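Local atomic coordinates of SAM-dependent methyltransferase (Exiguobacterium sibiricum 255-15, PDB entry 3D2L), a protein that probably transfers a methyl group from S-adenosylmethionine to an acceptor, using a Rossmann-like methyltransferase fold. Residues T101-S106 against L134-S139; S106-Q111 against Q198-P203; C218-D223 against I236-E241. All coordinates share one frame; numbering follows the deposited sequence. Where two conformers were deposited one is given.

Contact 1: T101-S106 against L134-S139; sequences TILCDS and LFDVHS
D105 lays its CB over one face of the H138 imidazole, 3.7 Å from the ring centroid, in a CH-pi contact offset toward the rim. The carboxylate plane is turned 31° from that of the ring, and neither group is left to this contact alone: Q198 donates to D105 OD2 and also bonds H138 NE2, while R235 forms a salt bridge with D105 OD1. A second acid, D136, faces the turn L103-S106. With CG set between its backbone N and carbonyl carbon (chi1 56°), the D136 side chain crosses that of L103 at about a right angle, and D136 OD1 accepts C104 N on the syn side at 3.0 Å. Weak bonds run from D105 N to D136 OD2 and to D136 O, both 3.3 Å. Aspartate suits this place because its short chain brings two oxygens up to the N-H groups of a turn that has left the regular ladder. W23 donates a hydrogen bond to D136 OD2 and R235 makes a salt bridge with it, probably easing the meeting of two acids whose D105 OD1 and D136 OD2 lie 5.0 Å apart. Behind the turn the chains run parallel. I102 N bonds L134 O at 2.9 Å, the return bond from D136 N to I102 O is weak, and a water donates to both I102 O and D136 O. I102 rests its CB 3.8 Å from F135 CB, and T101 lies alongside L134 on the other sheet face. Strand 36-40 borders 97-102, strand 235-242 borders 131-138, and helix 20-30 packs W26 on L103 and L134.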
loop_
_atom_site.group_PDB
_atom_site.type_symbol
_atom_site.label_atom_id
_atom_site.label_comp_id
_atom_site.label_asym_id
_atom_site.label_seq_id
_atom_site.Cartn_x
_atom_site.Cartn_y
_atom_site.Cartn_z
ATOM N N THR A 101 -6.876 -6.149 1.200
ATOM C CA THR A 101 -5.713 -5.871 0.402
ATOM C C THR A 101 -4.911 -4.733 1.026
ATOM O O THR A 101 -5.457 -3.709 1.444
ATOM C CB THR A 101 -6.058 -5.545 -1.095
ATOM O OG1 THR A 101 -7.028 -4.477 -1.165
ATOM C CG2 THR A 101 -6.622 -6.797 -1.770
ATOM N N ILE A 102 -3.596 -4.907 1.039
ATOM C CA ILE A 102 -2.690 -3.885 1.567
ATOM C C ILE A 102 -1.599 -3.778 0.534
ATOM O O ILE A 102 -0.583 -4.466 0.574
ATOM C CB ILE A 102 -2.108 -4.235 2.948
ATOM C CG1 ILE A 102 -3.166 -4.831 3.862
ATOM C CG2 ILE A 102 -1.497 -3.002 3.548
ATOM C CD1 ILE A 102 -2.644 -5.053 5.290
ATOM N N LEU A 103 -1.822 -2.870 -0.393
ATOM C CA LEU A 103 -1.042 -2.807 -1.605
ATOM C C LEU A 103 -0.004 -1.724 -1.694
ATOM O O LEU A 103 -0.024 -0.746 -0.945
ATOM C CB LEU A 103 -2.018 -2.657 -2.791
ATOM C CG LEU A 103 -3.150 -3.661 -2.926
ATOM C CD1 LEU A 103 -4.014 -3.264 -4.152
ATOM C CD2 LEU A 103 -2.628 -5.073 -3.064
ATOM N N CYS A 104 0.933 -1.954 -2.624
ATOM C CA CYS A 104 1.992 -1.008 -2.966
ATOM C C CYS A 104 2.853 -0.610 -1.773
ATOM O O CYS A 104 3.075 0.557 -1.521
ATOM C CB CYS A 104 1.391 0.212 -3.622
ATOM S SG CYS A 104 0.275 -0.252 -5.026
ATOM N N ASP A 105 3.358 -1.614 -1.067
ATOM C CA ASP A 105 4.239 -1.423 0.091
ATOM C C ASP A 105 3.684 -0.544 1.214
ATOM O O ASP A 105 4.432 -0.048 2.081
ATOM C CB ASP A 105 5.692 -1.034 -0.302
ATOM C CG ASP A 105 5.784 0.226 -1.171
ATOM O OD1 ASP A 105 5.662 0.088 -2.395
ATOM O OD2 ASP A 105 6.021 1.332 -0.644
ATOM N N SER A 106 2.358 -0.400 1.253
ATOM C CA SER A 106 1.707 0.343 2.316
ATOM C C SER A 106 1.988 -0.277 3.690
ATOM O O SER A 106 2.090 0.432 4.711
ATOM C CB SER A 106 0.212 0.352 2.082
ATOM O OG SER A 106 -0.381 1.207 3.019
ATOM N N LEU A 134 -4.098 -10.161 1.314
ATOM C CA LEU A 134 -3.116 -9.961 0.265
ATOM C C LEU A 134 -2.338 -8.698 0.534
ATOM O O LEU A 134 -2.929 -7.681 0.829
ATOM C CB LEU A 134 -3.797 -9.787 -1.092
ATOM C CG LEU A 134 -4.394 -10.991 -1.797
ATOM C CD1 LEU A 134 -5.624 -11.456 -1.070
ATOM C CD2 LEU A 134 -4.737 -10.603 -3.254
ATOM N N PHE A 135 -1.017 -8.764 0.416
ATOM C CA PHE A 135 -0.162 -7.596 0.545
ATOM C C PHE A 135 1.168 -7.825 -0.174
ATOM O O PHE A 135 1.626 -8.950 -0.354
ATOM C CB PHE A 135 0.124 -7.169 2.017
ATOM C CG PHE A 135 0.873 -8.209 2.845
ATOM C CD1 PHE A 135 2.254 -8.216 2.909
ATOM C CD2 PHE A 135 0.191 -9.163 3.565
ATOM C CE1 PHE A 135 2.933 -9.149 3.665
ATOM C CE2 PHE A 135 0.880 -10.089 4.343
ATOM C CZ PHE A 135 2.232 -10.087 4.378
ATOM N N ASP A 136 1.782 -6.719 -0.578
ATOM C CA ASP A 136 3.096 -6.744 -1.216
ATOM C C ASP A 136 4.000 -5.776 -0.462
ATOM O O ASP A 136 3.553 -4.691 0.005
ATOM C CB ASP A 136 3.026 -6.382 -2.702
ATOM C CG ASP A 136 2.366 -5.026 -2.942
ATOM O OD1 ASP A 136 1.117 -4.923 -2.840
ATOM O OD2 ASP A 136 3.108 -4.082 -3.274
ATOM N N VAL A 137 5.258 -6.194 -0.315
ATOM C CA VAL A 137 6.249 -5.440 0.464
ATOM C C VAL A 137 7.589 -5.415 -0.217
ATOM O O VAL A 137 7.856 -6.207 -1.121
ATOM C CB VAL A 137 6.459 -6.040 1.902
ATOM C CG1 VAL A 137 5.254 -5.761 2.823
ATOM C CG2 VAL A 137 6.783 -7.534 1.856
ATOM N N HIS A 138 8.431 -4.484 0.213
ATOM C CA HIS A 138 9.788 -4.425 -0.260
ATOM C C HIS A 138 10.549 -5.650 0.228
ATOM O O HIS A 138 10.301 -6.143 1.317
ATOM C CB HIS A 138 10.529 -3.183 0.279
ATOM C CG HIS A 138 9.866 -1.884 -0.059
ATOM N ND1 HIS A 138 9.455 -1.577 -1.335
ATOM C CD2 HIS A 138 9.571 -0.802 0.703
ATOM C CE1 HIS A 138 8.957 -0.357 -1.352
ATOM N NE2 HIS A 138 9.016 0.138 -0.126
ATOM N N SER A 139 11.475 -6.115 -0.601
ATOM C CA SER A 139 12.365 -7.179 -0.235
ATOM C C SER A 139 13.525 -6.532 0.475
ATOM O O SER A 139 13.760 -5.326 0.281
ATOM C CB SER A 139 12.913 -7.836 -1.474
ATOM O OG SER A 139 13.624 -6.873 -2.241
HETATM O O HOH W 1 1.817 -3.445 1.506
#

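Contact 2: S106-Q111 against Q198-P203; sequences SLNYLQ and QRTYPP
N108 and R199 exchange two hydrogen bonds where the 3-10 turn 107-109, following a parallel strand of the Rossmann-like methyltransferase sheet, meets the end of strand 189-199 from the separate antiparallel sheet. R199 N donates to N108 O at 2.8 Å, in the carbonyl plane. In return N108 ND2 reaches R199 O at 2.7 Å, from above that carbonyl's plane. Asparagine fits because its amide can donate and accept at once: while ND2 serves R199, OD1 takes the backbone N of H138. N108 also lies side by side with T200, whose OG1 is bonded to H138 O, so both segments are tied to strand 131-138.

The Y109 ring is covered on one face by Q198. Q198 CG makes a CH-pi contact 3.9 Å from the Y109 ring centroid, and Q198 NE2 sits 3.3 Å above the plane of that ring toward the rim, with ring and amide planes 36° apart. The amide is held in this pose from beyond the contact, where H176 joins the partners at Q198 OE1. A long flexible glutamine can thus lie over an aromatic face and still reach polar partners with both ends of its amide.

R199 leaves its backbone with CG anti to N (chi1 180°) and stays extended as far as NE, which carries the guanidinium to Q111. There R199 NH1 donates to Q111 O at 3.2 Å, close to the guanidinium plane. Farther out, E113 and E170 make weak, long ion pairs with NH2. Y201 OH stands 3.1 Å above the guanidinium plane, over its centre, and is hydrogen-bonded to a water 2.5 Å away.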
loop_
_atom_site.group_PDB
_atom_site.type_symbol
_atom_site.label_atom_id
_atom_site.label_comp_id
_atom_site.label_asym_id
_atom_site.label_seq_id
_atom_site.Cartn_x
_atom_site.Cartn_y
_atom_site.Cartn_z
ATOM N N SER A 106 2.358 -0.400 1.253
ATOM C CA SER A 106 1.707 0.343 2.316
ATOM C C SER A 106 1.988 -0.277 3.690
ATOM O O SER A 106 2.090 0.432 4.711
ATOM C CB SER A 106 0.212 0.352 2.082
ATOM O OG SER A 106 -0.381 1.207 3.019
ATOM N N LEU A 107 2.104 -1.605 3.727
ATOM C CA LEU A 107 2.371 -2.293 4.996
ATOM C C LEU A 107 3.704 -1.895 5.534
ATOM O O LEU A 107 3.920 -1.890 6.759
ATOM C CB LEU A 107 2.285 -3.832 4.825
ATOM C CG LEU A 107 2.255 -4.592 6.162
ATOM C CD1 LEU A 107 0.926 -4.559 6.878
ATOM C CD2 LEU A 107 2.691 -6.028 5.863
ATOM N N ASN A 108 4.635 -1.545 4.638
ATOM C CA ASN A 108 5.971 -1.135 5.072
ATOM C C ASN A 108 6.091 0.186 5.849
ATOM O O ASN A 108 7.143 0.466 6.420
ATOM C CB ASN A 108 6.990 -1.176 3.909
ATOM C CG ASN A 108 7.286 -2.567 3.427
ATOM O OD1 ASN A 108 7.011 -2.886 2.269
ATOM N ND2 ASN A 108 7.735 -3.432 4.315
ATOM N N TYR A 109 5.026 0.978 5.909
ATOM C CA TYR A 109 5.023 2.202 6.677
ATOM C C TYR A 109 4.922 1.925 8.171
ATOM O O TYR A 109 5.232 2.784 8.954
ATOM C CB TYR A 109 3.923 3.151 6.217
ATOM C CG TYR A 109 4.245 3.751 4.858
ATOM C CD1 TYR A 109 5.162 4.785 4.712
ATOM C CD2 TYR A 109 3.566 3.318 3.742
ATOM C CE1 TYR A 109 5.445 5.318 3.409
ATOM C CE2 TYR A 109 3.832 3.814 2.486
ATOM C CZ TYR A 109 4.763 4.810 2.323
ATOM O OH TYR A 109 4.977 5.248 1.042
ATOM N N LEU A 110 4.545 0.699 8.550
ATOM C CA LEU A 110 4.497 0.326 9.948
ATOM C C LEU A 110 5.881 0.415 10.495
ATOM O O LEU A 110 6.828 0.103 9.795
ATOM C CB LEU A 110 3.932 -1.075 10.141
ATOM C CG LEU A 110 2.460 -1.164 9.677
ATOM C CD1 LEU A 110 1.906 -2.600 9.800
ATOM C CD2 LEU A 110 1.637 -0.168 10.468
ATOM N N GLN A 111 6.000 0.779 11.767
ATOM C CA GLN A 111 7.316 1.020 12.330
ATOM C C GLN A 111 7.885 -0.056 13.221
ATOM O O GLN A 111 9.100 -0.146 13.347
ATOM C CB GLN A 111 7.290 2.363 13.076
ATOM C CG GLN A 111 6.973 3.522 12.109
ATOM C CD GLN A 111 7.235 4.897 12.702
ATOM O OE1 GLN A 111 7.539 5.040 13.906
ATOM N NE2 GLN A 111 7.093 5.928 11.863
ATOM N N GLN A 198 9.959 3.716 6.198
ATOM C CA GLN A 198 9.539 2.370 5.835
ATOM C C GLN A 198 10.498 1.339 6.374
ATOM O O GLN A 198 11.676 1.619 6.565
ATOM C CB GLN A 198 9.383 2.219 4.343
ATOM C CG GLN A 198 8.107 2.798 3.808
ATOM C CD GLN A 198 7.931 2.467 2.349
ATOM O OE1 GLN A 198 8.901 2.575 1.556
ATOM N NE2 GLN A 198 6.709 2.044 1.964
ATOM N N ARG A 199 9.958 0.159 6.664
ATOM C CA ARG A 199 10.734 -0.905 7.198
ATOM C C ARG A 199 10.194 -2.235 6.679
ATOM O O ARG A 199 8.973 -2.451 6.511
ATOM C CB ARG A 199 10.713 -0.859 8.749
ATOM C CG ARG A 199 11.499 -1.950 9.423
ATOM C CD ARG A 199 11.398 -1.790 10.915
ATOM N NE ARG A 199 12.174 -2.814 11.595
ATOM C CZ ARG A 199 12.220 -2.938 12.902
ATOM N NH1 ARG A 199 11.566 -2.082 13.680
ATOM N NH2 ARG A 199 12.957 -3.902 13.429
ATOM N N THR A 200 11.124 -3.125 6.381
ATOM C CA THR A 200 10.766 -4.430 5.929
ATOM C C THR A 200 11.520 -5.493 6.727
ATOM O O THR A 200 12.333 -5.180 7.635
ATOM C CB THR A 200 10.887 -4.557 4.376
ATOM O OG1 THR A 200 10.000 -5.580 3.923
ATOM C CG2 THR A 200 12.357 -4.836 3.926
ATOM N N TYR A 201 11.171 -6.738 6.431
ATOM C CA TYR A 201 11.679 -7.929 7.072
ATOM C C TYR A 201 11.863 -9.031 6.023
ATOM O O TYR A 201 11.254 -8.971 4.914
ATOM C CB TYR A 201 10.674 -8.421 8.138
ATOM C CG TYR A 201 10.366 -7.378 9.188
ATOM C CD1 TYR A 201 9.294 -6.483 9.024
ATOM C CD2 TYR A 201 11.147 -7.268 10.336
ATOM C CE1 TYR A 201 9.035 -5.507 9.965
ATOM C CE2 TYR A 201 10.859 -6.325 11.302
ATOM C CZ TYR A 201 9.809 -5.439 11.105
ATOM O OH TYR A 201 9.533 -4.473 12.059
ATOM N N PRO A 202 12.735 -10.018 6.326
ATOM C CA PRO A 202 12.807 -11.176 5.441
ATOM C C PRO A 202 11.408 -11.817 5.322
ATOM O O PRO A 202 10.641 -11.793 6.271
ATOM C CB PRO A 202 13.784 -12.104 6.162
ATOM C CG PRO A 202 14.658 -11.187 6.956
ATOM C CD PRO A 202 13.734 -10.087 7.409
ATOM N N PRO A 203 11.051 -12.349 4.150
ATOM C CA PRO A 203 9.720 -12.954 4.005
ATOM C C PRO A 203 9.342 -13.976 5.080
ATOM O O PRO A 203 8.205 -14.040 5.491
ATOM C CB PRO A 203 9.783 -13.617 2.628
ATOM C CG PRO A 203 10.813 -12.848 1.900
ATOM C CD PRO A 203 11.819 -12.366 2.889
HETATM O O HOH W 2 7.720 -2.848 11.439
HETATM O O HOH W 3 7.198 -2.248 8.669
#

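Contact 3: C218-D223 against I236-E241; sequences CAVTGD and IFFVAE
V220 turns its two methyls onto I236 and F238, on one face of an antiparallel pair of strands. From CB the side chain divides. V220 CG1, anti to the backbone N (chi1 -177°), meets I236 CG2 at 3.5 Å and also lies over one face of the F238 ring, 4.3 Å from its centroid and offset toward the rim. V220 CG2 touches the same ring at F238 CD2, 4.0 Å away. Valine suits a strand, and its two branches let one residue meet both an aliphatic and an aromatic neighbour. An alanine here would lose both methyls and would probably leave one face of the F238 ring and the CG2 of I236 without their cover from this strand. Helix 203-212 lies on this side, with I207 against V220 and L210 against F238.

The other face carries A219, T221, F237 and V239. The T221 and F237 side chains cross at about a right angle, OG1 approaching F237 CB, while T221 O lies in plane at the edge of the F237 ring. A water is hydrogen-bonded to T221 OG1 and donates weakly to F237 O. Beyond the pair, W26 of helix 20-30 meets F237 edge-to-face. T221 and F237 are joined by two backbone bonds, the one from F237 N to T221 O being 2.7 Å long and almost straight at 178°. Toward the other end C218 N and A219 N both donate to V239 O, at 2.8 and 3.2 Å, approaching from the same face of its carbonyl plane. With two residues opposite one, this is a classic beta bulge. Strand 235-242, reversed between 131-138 and the edge strand 215-222, completes the 3-2-1-4-5-7-6 order typical of Rossmann-like SAM-dependent methyltransferases.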
loop_
_atom_site.group_PDB
_atom_site.type_symbol
_atom_site.label_atom_id
_atom_site.label_comp_id
_atom_site.label_asym_id
_atom_site.label_seq_id
_atom_site.Cartn_x
_atom_site.Cartn_y
_atom_site.Cartn_z
ATOM N N CYS A 218 -0.598 -19.002 1.660
ATOM C CA CYS A 218 -0.877 -19.705 0.438
ATOM C C CYS A 218 0.205 -19.575 -0.591
ATOM O O CYS A 218 0.491 -20.539 -1.272
ATOM C CB CYS A 218 -2.135 -19.166 -0.189
ATOM S SG CYS A 218 -3.603 -19.363 0.822
ATOM N N ALA A 219 0.769 -18.376 -0.735
ATOM C CA ALA A 219 1.773 -18.110 -1.740
ATOM C C ALA A 219 2.642 -16.906 -1.347
ATOM O O ALA A 219 2.151 -15.965 -0.716
ATOM C CB ALA A 219 1.090 -17.863 -3.083
ATOM N N VAL A 220 3.943 -17.025 -1.640
ATOM C CA VAL A 220 4.947 -15.970 -1.470
ATOM C C VAL A 220 5.678 -15.927 -2.816
ATOM O O VAL A 220 6.401 -16.874 -3.177
ATOM C CB VAL A 220 5.939 -16.254 -0.343
ATOM C CG1 VAL A 220 6.904 -15.040 -0.186
ATOM C CG2 VAL A 220 5.192 -16.533 0.925
ATOM N N THR A 221 5.448 -14.849 -3.568
ATOM C CA THR A 221 5.970 -14.703 -4.899
ATOM C C THR A 221 6.679 -13.352 -5.105
ATOM O O THR A 221 6.506 -12.417 -4.335
ATOM C CB THR A 221 4.843 -14.908 -5.917
ATOM O OG1 THR A 221 3.839 -13.908 -5.717
ATOM C CG2 THR A 221 4.202 -16.305 -5.770
ATOM N N GLY A 222 7.539 -13.310 -6.118
ATOM C CA GLY A 222 8.310 -12.126 -6.422
ATOM C C GLY A 222 7.955 -11.412 -7.707
ATOM O O GLY A 222 7.589 -12.028 -8.724
ATOM N N ASP A 223 8.018 -10.088 -7.616
ATOM C CA ASP A 223 7.878 -9.157 -8.743
ATOM C C ASP A 223 6.788 -9.448 -9.780
ATOM O O ASP A 223 7.043 -9.447 -10.976
ATOM C CB ASP A 223 9.257 -9.039 -9.398
ATOM C CG ASP A 223 10.292 -8.437 -8.447
ATOM O OD1 ASP A 223 9.918 -7.528 -7.689
ATOM O OD2 ASP A 223 11.456 -8.854 -8.465
ATOM N N ILE A 236 7.864 -8.363 -2.887
ATOM C CA ILE A 236 7.394 -9.685 -2.484
ATOM C C ILE A 236 5.899 -9.659 -2.195
ATOM O O ILE A 236 5.416 -8.827 -1.441
ATOM C CB ILE A 236 8.233 -10.227 -1.329
ATOM C CG1 ILE A 236 9.716 -10.153 -1.725
ATOM C CG2 ILE A 236 7.801 -11.700 -0.976
ATOM C CD1 ILE A 236 10.653 -10.881 -0.846
ATOM N N PHE A 237 5.169 -10.574 -2.826
ATOM C CA PHE A 237 3.728 -10.641 -2.732
ATOM C C PHE A 237 3.338 -11.809 -1.865
ATOM O O PHE A 237 3.876 -12.899 -2.019
ATOM C CB PHE A 237 3.116 -10.792 -4.145
ATOM C CG PHE A 237 3.378 -9.611 -5.040
ATOM C CD1 PHE A 237 4.643 -9.385 -5.551
ATOM C CD2 PHE A 237 2.362 -8.729 -5.374
ATOM C CE1 PHE A 237 4.899 -8.278 -6.361
ATOM C CE2 PHE A 237 2.621 -7.623 -6.195
ATOM C CZ PHE A 237 3.894 -7.417 -6.687
ATOM N N PHE A 238 2.394 -11.578 -0.954
ATOM C CA PHE A 238 1.910 -12.620 -0.033
ATOM C C PHE A 238 0.430 -12.799 -0.195
ATOM O O PHE A 238 -0.304 -11.815 -0.265
ATOM C CB PHE A 238 2.109 -12.197 1.407
ATOM C CG PHE A 238 3.531 -12.151 1.819
ATOM C CD1 PHE A 238 4.340 -11.097 1.418
ATOM C CD2 PHE A 238 4.049 -13.141 2.608
ATOM C CE1 PHE A 238 5.682 -11.062 1.798
ATOM C CE2 PHE A 238 5.388 -13.111 2.993
ATOM C CZ PHE A 238 6.186 -12.086 2.568
ATOM N N VAL A 239 -0.010 -14.051 -0.187
ATOM C CA VAL A 239 -1.422 -14.382 -0.223
ATOM C C VAL A 239 -1.587 -15.285 0.962
ATOM O O VAL A 239 -0.855 -16.290 1.095
ATOM C CB VAL A 239 -1.866 -15.122 -1.536
ATOM C CG1 VAL A 239 -3.398 -15.407 -1.511
ATOM C CG2 VAL A 239 -1.487 -14.294 -2.765
ATOM N N ALA A 240 -2.532 -14.931 1.836
ATOM C CA ALA A 240 -2.803 -15.709 3.064
ATOM C C ALA A 240 -4.303 -15.877 3.224
ATOM O O ALA A 240 -5.093 -15.054 2.737
ATOM C CB ALA A 240 -2.186 -15.026 4.304
ATOM N N GLU A 241 -4.718 -16.963 3.875
ATOM C CA GLU A 241 -6.138 -17.209 4.068
ATOM C C GLU A 241 -6.466 -17.483 5.536
ATOM O O GLU A 241 -5.749 -18.198 6.222
ATOM C CB GLU A 241 -6.548 -18.381 3.200
ATOM C CG GLU A 241 -7.977 -18.772 3.330
ATOM C CD GLU A 241 -8.303 -19.896 2.416
ATOM O OE1 GLU A 241 -8.056 -19.730 1.203
ATOM O OE2 GLU A 241 -8.796 -20.931 2.906
HETATM O O HOH W 4 1.833 -14.361 -4.064
#

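How the contacts relate
Strand 131-138 joins the set. On one side it takes part in contact 1; on the other it bonds the inner strand of contact 3, with I236 N 2.8 Å from V137 O and F238 N 2.8 Å from F135 O. Contacts 1 and 2 share S106, have centres about 9 Å apart, and also pack together where F135 CD1 lies 3.7 Å from L107 CD2. Contact 2 reaches contact 3, about 15 Å away between centres, through P203 CG, 3.4 Å from I236 CD1. No cofactor is bound; in relatives the SAM site lies at the C-terminal ends of the parallel strands, so contact 1 probably lies near it. The magnesium ion is instead about 4 Å from the E241 side chain.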